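Local coordinates for malonyl-CoA-[acyl-carrier-protein] transacylase (Coxiella burnetii, PDB 3TQE) that probably transfers the malonyl group from malonyl-CoA to holo-acyl carrier protein, giving malonyl-ACP and free CoA for fatty acid synthesis, at residues A102-C105 with K110-E113; G287-I292 with S296-L301. All coordinates share one frame; numbering follows the deposited sequence. Where two conformers were deposited one is given.

Contact 1: residues A102-C105 with K110-E113; sequences ALVC and KFEE
The phenyl ring of Phe-111 is the flat group of this contact, and the CG1 methyl of Val-104 approaches it obliquely, 4.2 Å from CD1. Closer still is the root of the aromatic side chain: Val-104 CG1 lies 3.9 Å from Phe-111 CB, an apolar contact of methyl and methylene, and equally near Phe-111 CA. The other valine methyl, CG2, lies alongside the same alpha carbon, 4.1 Å from Phe-111 CA. Placing CG1 anti to the valine nitrogen (chi1 169°) is what lets this methyl reach Phe-111. The phenylalanine likewise carries CG anti to its own nitrogen (chi1 175°), which leads the ring past the valine instead of straight onto it. No hydrogen bond crosses between the segments, and they bury 103 Å² in total. Two helices are joined here by a short loop: Val-104 belongs to the last turn of helix 97-105, whereas Lys-110 occupies the N-cap position of helix 111-128 and Phe-111 opens its first turn. Further out, Phe-111 is buried between helix 31-44, through Thr-36, Gln-39 and Ala-40, and helix 63-83, through Thr-72 and Arg-79. Val-104 touches Val-75 of that second helix, while Ala-102 and Cys-105 back onto Phe-12 of strand 9-12.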
ATOM      1  N   ALA A 102       7.998   1.730  -1.596  1.00 10.87           N
ATOM      2  CA  ALA A 102       8.685   2.916  -1.062  1.00 10.54           C
ATOM      3  C   ALA A 102      10.118   2.545  -0.700  1.00 11.55           C
ATOM      4  O   ALA A 102      11.062   3.261  -1.000  1.00 12.06           O
ATOM      5  CB  ALA A 102       7.943   3.450   0.122  1.00 12.03           C
ATOM      6  N   LEU A 103      10.302   1.392  -0.073  1.00 10.94           N
ATOM      7  CA  LEU A 103      11.625   0.982   0.308  1.00 11.43           C
ATOM      8  C   LEU A 103      12.533   0.642  -0.852  1.00 11.70           C
ATOM      9  O   LEU A 103      13.725   0.914  -0.809  1.00 13.28           O
ATOM     10  CB  LEU A 103      11.571  -0.186   1.279  1.00 11.79           C
ATOM     11  CG  LEU A 103      11.073   0.166   2.669  1.00 13.63           C
ATOM     12  CD1 LEU A 103      10.738  -1.105   3.413  1.00 15.90           C
ATOM     13  CD2 LEU A 103      12.104   1.034   3.424  1.00 15.27           C
ATOM     14  N   VAL A 104      11.974   0.091  -1.910  1.00 10.60           N
ATOM     15  CA  VAL A 104      12.743  -0.108  -3.123  1.00 11.73           C
ATOM     16  C   VAL A 104      13.153   1.225  -3.729  1.00 12.49           C
ATOM     17  O   VAL A 104      14.320   1.461  -4.075  1.00 13.46           O
ATOM     18  CB  VAL A 104      11.981  -0.965  -4.162  1.00 11.64           C
ATOM     19  CG1 VAL A 104      12.715  -0.917  -5.510  1.00 13.14           C
ATOM     20  CG2 VAL A 104      11.847  -2.374  -3.676  1.00 12.62           C
ATOM     21  N   CYS A 105      12.213   2.147  -3.820  1.00 12.15           N
ATOM     22  CA  CYS A 105      12.489   3.420  -4.460  1.00 13.20           C
ATOM     23  C   CYS A 105      13.386   4.323  -3.623  1.00 13.77           C
ATOM     24  O   CYS A 105      14.138   5.115  -4.168  1.00 15.77           O
ATOM     25  CB  CYS A 105      11.183   4.085  -4.809  1.00 13.93           C
ATOM     26  SG  CYS A 105      10.256   3.140  -6.038  1.00 15.81           S
ATOM     27  N   LYS A 110      16.664  -4.086  -2.782  1.00 15.11           N
ATOM     28  CA  LYS A 110      16.887  -4.353  -4.189  0.50 15.56           C
ATOM     29  C   LYS A 110      15.566  -4.777  -4.803  1.00 14.60           C
ATOM     30  O   LYS A 110      14.873  -5.619  -4.250  1.00 15.07           O
ATOM     31  CB  LYS A 110      17.912  -5.474  -4.379  0.50 16.31           C
ATOM     32  CG  LYS A 110      18.235  -5.740  -5.833  0.50 18.44           C
ATOM     33  CD  LYS A 110      19.399  -6.700  -6.025  0.50 22.71           C
ATOM     34  CE  LYS A 110      19.625  -6.927  -7.505  0.50 24.55           C
ATOM     35  NZ  LYS A 110      21.045  -7.210  -7.833  0.50 27.15           N
ATOM     36  N   PHE A 111      15.221  -4.201  -5.943  1.00 13.65           N
ATOM     37  CA  PHE A 111      13.936  -4.478  -6.569  1.00 13.15           C
ATOM     38  C   PHE A 111      13.648  -5.966  -6.732  1.00 13.23           C
ATOM     39  O   PHE A 111      12.597  -6.426  -6.328  1.00 13.15           O
ATOM     40  CB  PHE A 111      13.842  -3.749  -7.911  1.00 12.60           C
ATOM     41  CG  PHE A 111      12.627  -4.060  -8.678  1.00 12.03           C
ATOM     42  CD1 PHE A 111      11.396  -3.889  -8.113  1.00 13.71           C
ATOM     43  CD2 PHE A 111      12.697  -4.531  -9.954  1.00 13.63           C
ATOM     44  CE1 PHE A 111      10.275  -4.172  -8.792  1.00 13.77           C
ATOM     45  CE2 PHE A 111      11.541  -4.818 -10.652  1.00 13.99           C
ATOM     46  CZ  PHE A 111      10.345  -4.646 -10.062  1.00 13.79           C
ATOM     47  N   GLU A 112      14.547  -6.718  -7.358  1.00 15.07           N
ATOM     48  CA  GLU A 112      14.228  -8.113  -7.688  1.00 16.76           C
ATOM     49  C   GLU A 112      14.122  -8.945  -6.400  1.00 16.28           C
ATOM     50  O   GLU A 112      13.303  -9.849  -6.306  1.00 16.62           O
ATOM     51  CB  GLU A 112      15.267  -8.679  -8.640  1.00 19.37           C
ATOM     52  CG  GLU A 112      15.210  -8.019 -10.020  1.00 24.54           C
ATOM     53  CD  GLU A 112      16.570  -7.536 -10.547  1.00 34.25           C
ATOM     54  OE1 GLU A 112      17.616  -8.117 -10.154  1.00 41.41           O
ATOM     55  OE2 GLU A 112      16.608  -6.547 -11.338  1.00 37.87           O
ATOM     56  N   GLU A 113      14.873  -8.568  -5.377  1.00 15.65           N
ATOM     57  CA  GLU A 113      14.730  -9.223  -4.081  1.00 15.77           C
ATOM     58  C   GLU A 113      13.378  -8.904  -3.469  1.00 14.07           C
ATOM     59  O   GLU A 113      12.698  -9.771  -2.914  1.00 14.77           O
ATOM     60  CB  GLU A 113      15.885  -8.849  -3.167  1.00 17.67           C
ATOM     61  CG  GLU A 113      17.194  -9.366  -3.754  1.00 21.94           C
ATOM     62  CD  GLU A 113      18.438  -9.074  -2.972  1.00 29.93           C
ATOM     63  OE1 GLU A 113      18.362  -8.449  -1.889  1.00 33.81           O
ATOM     64  OE2 GLU A 113      19.524  -9.489  -3.484  1.00 36.26           O
TER

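Contact 2: residues G287-I292 with S296-L301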
ATOM      1  N   GLY A 287      -7.907   9.505  -3.258  1.00 18.38           N
ATOM      2  CA  GLY A 287      -9.227   9.570  -2.633  1.00 19.31           C
ATOM      3  C   GLY A 287      -9.126   9.722  -1.131  1.00 19.46           C
ATOM      4  O   GLY A 287      -9.832  10.538  -0.533  1.00 21.46           O
ATOM      5  N   LEU A 288      -8.263   8.934  -0.499  1.00 17.96           N
ATOM      6  CA  LEU A 288      -8.094   9.002   0.933  1.00 17.69           C
ATOM      7  C   LEU A 288      -7.498  10.316   1.361  1.00 17.08           C
ATOM      8  O   LEU A 288      -7.938  10.910   2.340  1.00 17.92           O
ATOM      9  CB  LEU A 288      -7.210   7.867   1.431  1.00 17.52           C
ATOM     10  CG  LEU A 288      -7.707   6.467   1.166  1.00 18.80           C
ATOM     11  CD1 LEU A 288      -6.695   5.468   1.737  1.00 18.87           C
ATOM     12  CD2 LEU A 288      -9.099   6.277   1.759  1.00 20.15           C
ATOM     13  N   ILE A 289      -6.449  10.745   0.674  1.00 16.00           N
ATOM     14  CA  ILE A 289      -5.727  11.928   1.098  1.00 16.40           C
ATOM     15  C   ILE A 289      -6.605  13.164   0.982  1.00 17.59           C
ATOM     16  O   ILE A 289      -6.596  14.008   1.864  1.00 18.55           O
ATOM     17  CB  ILE A 289      -4.430  12.068   0.301  1.00 15.01           C
ATOM     18  CG1 ILE A 289      -3.499  10.909   0.653  1.00 15.42           C
ATOM     19  CG2 ILE A 289      -3.743  13.415   0.581  1.00 16.03           C
ATOM     20  CD1 ILE A 289      -2.307  10.751  -0.284  1.00 15.65           C
ATOM     21  N   LYS A 290      -7.392  13.247  -0.078  1.00 19.06           N
ATOM     22  CA  LYS A 290      -8.296  14.384  -0.268  1.00 21.48           C
ATOM     23  C   LYS A 290      -9.340  14.448   0.836  1.00 22.72           C
ATOM     24  O   LYS A 290      -9.780  15.550   1.206  1.00 24.15           O
ATOM     25  CB  LYS A 290      -8.943  14.331  -1.662  1.00 22.33           C
ATOM     26  CG  LYS A 290      -9.528  15.645  -2.147  1.00 27.81           C
ATOM     27  CD  LYS A 290      -8.453  16.746  -2.213  1.00 32.13           C
ATOM     28  CE  LYS A 290      -8.045  17.105  -3.621  1.00 36.68           C
ATOM     29  NZ  LYS A 290      -7.602  18.540  -3.678  1.00 37.74           N
ATOM     30  N   ARG A 291      -9.761  13.297   1.346  1.00 23.33           N
ATOM     31  CA  ARG A 291     -10.705  13.256   2.451  0.50 24.69           C
ATOM     32  C   ARG A 291     -10.057  13.693   3.754  1.00 24.32           C
ATOM     33  O   ARG A 291     -10.683  14.399   4.550  1.00 25.77           O
ATOM     34  CB  ARG A 291     -11.353  11.881   2.567  0.50 25.29           C
ATOM     35  CG  ARG A 291     -12.265  11.580   1.401  0.50 28.86           C
ATOM     36  CD  ARG A 291     -13.161  10.389   1.666  0.50 32.95           C
ATOM     37  NE  ARG A 291     -14.287  10.359   0.739  0.50 37.31           N
ATOM     38  CZ  ARG A 291     -14.452   9.448  -0.211  0.50 41.18           C
ATOM     39  NH1 ARG A 291     -13.568   8.474  -0.358  0.50 42.08           N
ATOM     40  NH2 ARG A 291     -15.514   9.502  -1.008  0.50 43.18           N
ATOM     41  N   ILE A 292      -8.790  13.320   3.957  1.00 22.64           N
ATOM     42  CA  ILE A 292      -8.027  13.724   5.124  1.00 22.39           C
ATOM     43  C   ILE A 292      -7.811  15.232   5.108  1.00 24.16           C
ATOM     44  O   ILE A 292      -7.966  15.907   6.148  1.00 25.78           O
ATOM     45  CB  ILE A 292      -6.677  12.969   5.192  1.00 21.30           C
ATOM     46  CG1 ILE A 292      -6.940  11.490   5.435  1.00 18.02           C
ATOM     47  CG2 ILE A 292      -5.787  13.489   6.333  1.00 21.16           C
ATOM     48  CD1 ILE A 292      -5.753  10.581   5.095  1.00 18.52           C
ATOM     49  N   SER A 296      -5.140  19.443   0.191  1.00 26.23           N
ATOM     50  CA  SER A 296      -3.987  18.763  -0.375  1.00 25.31           C
ATOM     51  C   SER A 296      -4.151  18.636  -1.875  1.00 23.88           C
ATOM     52  O   SER A 296      -5.240  18.768  -2.421  1.00 24.52           O
ATOM     53  CB  SER A 296      -3.841  17.383   0.241  1.00 25.06           C
ATOM     54  OG  SER A 296      -4.941  16.574  -0.095  1.00 25.90           O
ATOM     55  N   GLU A 297      -3.049  18.376  -2.544  1.00 21.87           N
ATOM     56  CA  GLU A 297      -3.053  18.109  -3.958  1.00 21.43           C
ATOM     57  C   GLU A 297      -2.407  16.755  -4.183  1.00 19.75           C
ATOM     58  O   GLU A 297      -1.347  16.515  -3.654  1.00 19.23           O
ATOM     59  CB  GLU A 297      -2.226  19.181  -4.641  1.00 22.39           C
ATOM     60  CG  GLU A 297      -2.103  19.028  -6.126  1.00 28.76           C
ATOM     61  CD  GLU A 297      -1.478  20.236  -6.814  1.00 34.63           C
ATOM     62  OE1 GLU A 297      -0.925  21.113  -6.132  1.00 38.84           O
ATOM     63  OE2 GLU A 297      -1.550  20.307  -8.060  1.00 40.32           O
ATOM     64  N   ILE A 298      -3.061  15.874  -4.932  1.00 17.68           N
ATOM     65  CA  ILE A 298      -2.503  14.560  -5.236  1.00 17.46           C
ATOM     66  C   ILE A 298      -2.473  14.432  -6.738  1.00 17.62           C
ATOM     67  O   ILE A 298      -3.498  14.593  -7.421  1.00 20.73           O
ATOM     68  CB  ILE A 298      -3.303  13.387  -4.620  1.00 17.72           C
ATOM     69  CG1 ILE A 298      -3.586  13.645  -3.141  1.00 16.31           C
ATOM     70  CG2 ILE A 298      -2.526  12.063  -4.788  1.00 18.17           C
ATOM     71  CD1 ILE A 298      -4.938  14.251  -2.862  1.00 17.54           C
ATOM     72  N   LEU A 299      -1.291  14.183  -7.258  1.00 16.32           N
ATOM     73  CA  LEU A 299      -1.092  14.122  -8.678  1.00 16.22           C
ATOM     74  C   LEU A 299      -0.889  12.696  -9.134  1.00 15.76           C
ATOM     75  O   LEU A 299      -0.120  11.959  -8.552  1.00 16.02           O
ATOM     76  CB  LEU A 299       0.128  14.936  -9.038  1.00 17.52           C
ATOM     77  CG  LEU A 299      -0.011  16.427  -8.686  1.00 21.29           C
ATOM     78  CD1 LEU A 299       1.381  17.045  -8.556  1.00 27.25           C
ATOM     79  CD2 LEU A 299      -0.815  17.094  -9.742  1.00 28.87           C
ATOM     80  N   PRO A 300      -1.610  12.287 -10.176  1.00 15.47           N
ATOM     81  CA  PRO A 300      -1.410  10.984 -10.752  1.00 15.38           C
ATOM     82  C   PRO A 300      -0.192  10.948 -11.656  1.00 14.75           C
ATOM     83  O   PRO A 300       0.238  11.975 -12.197  1.00 15.65           O
ATOM     84  CB  PRO A 300      -2.664  10.782 -11.581  1.00 16.74           C
ATOM     85  CG  PRO A 300      -3.033  12.093 -12.001  1.00 17.20           C
ATOM     86  CD  PRO A 300      -2.639  13.041 -10.897  1.00 16.67           C
ATOM     87  N   LEU A 301       0.347   9.758 -11.841  1.00 14.48           N
ATOM     88  CA  LEU A 301       1.592   9.574 -12.570  1.00 13.83           C
ATOM     89  C   LEU A 301       1.512   8.456 -13.600  1.00 14.51           C
ATOM     90  O   LEU A 301       2.508   7.805 -13.884  1.00 15.75           O
ATOM     91  CB  LEU A 301       2.712   9.280 -11.592  1.00 13.82           C
ATOM     92  CG  LEU A 301       3.076  10.379 -10.597  1.00 13.88           C
ATOM     93  CD1 LEU A 301       4.205   9.860  -9.722  1.00 16.57           C
ATOM     94  CD2 LEU A 301       3.476  11.682 -11.287  1.00 15.20           C
TER
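Ile-289 and Ile-298 meet obliquely across the second half of a beta-alpha-beta unit, in which strand 275-278 leads through helix 284-292 into the parallel strand 297-300. The CG2 methyl of Ile-289 lies 3.7 Å from Ile-298 CG1. The same methyl also packs against the serine hydroxyl, with Ser-296 OG 3.4 Å away. The second torsion of Ile-298 (chi2 96°) departs from the extended shape and carries CD1 up to the helix backbone, 3.8 Å from Lys-290 N. The strand side chain is thus wedged against both Ile-289 and the main chain of the next residue. One hydrogen bond crosses between the segments, from the ammonium of Lys-290 to the backbone carbonyl of Ser-296. Ile-289 also touches Phe-276 of the neighbouring strand and Ile-265 of helix 261-270, which places it between helix 284-292 and the sheet. Backbone bonds of Glu-297 to Lys-274 and Phe-276, and of Leu-299 to Phe-276 and Glu-278, hold strand 297-300 beside strand 275-278. In the turn between helix and strand, the hydroxyl of Ser-296 bonds to the carbonyl of Asp-293. The lysine chain, bent at chi2 and chi3, brings NZ to the carbonyls of both Arg-294 and Ser-296; Lys-290 NZ lies 2.7 Å from Ser-296 O, with a C=O...N angle of 169°.

The two contacts follow one another along the chain, contact 1 closing long before contact 2 opens, and both fall within the acyl transferase domain. Their centres lie 24 Å apart and their nearest atoms about 10 Å, so they do not touch. What relates them is the four-stranded parallel sheet: helix 97-105 of contact 1 follows one outermost strand, 91-94, whereas contact 2 contains the other, 297-300. The sharp turn between strand 91-94 and helix 97-105 carries Ser-96, the predicted nucleophile, in what appears to be a nucleophile elbow. Both contacts lie away from the predicted catalytic residues Ser-96 and His-205 and from the two bound glycines; contact 1 packs the helix pair after that turn, and contact 2 the last helix-to-strand connection of the sheet.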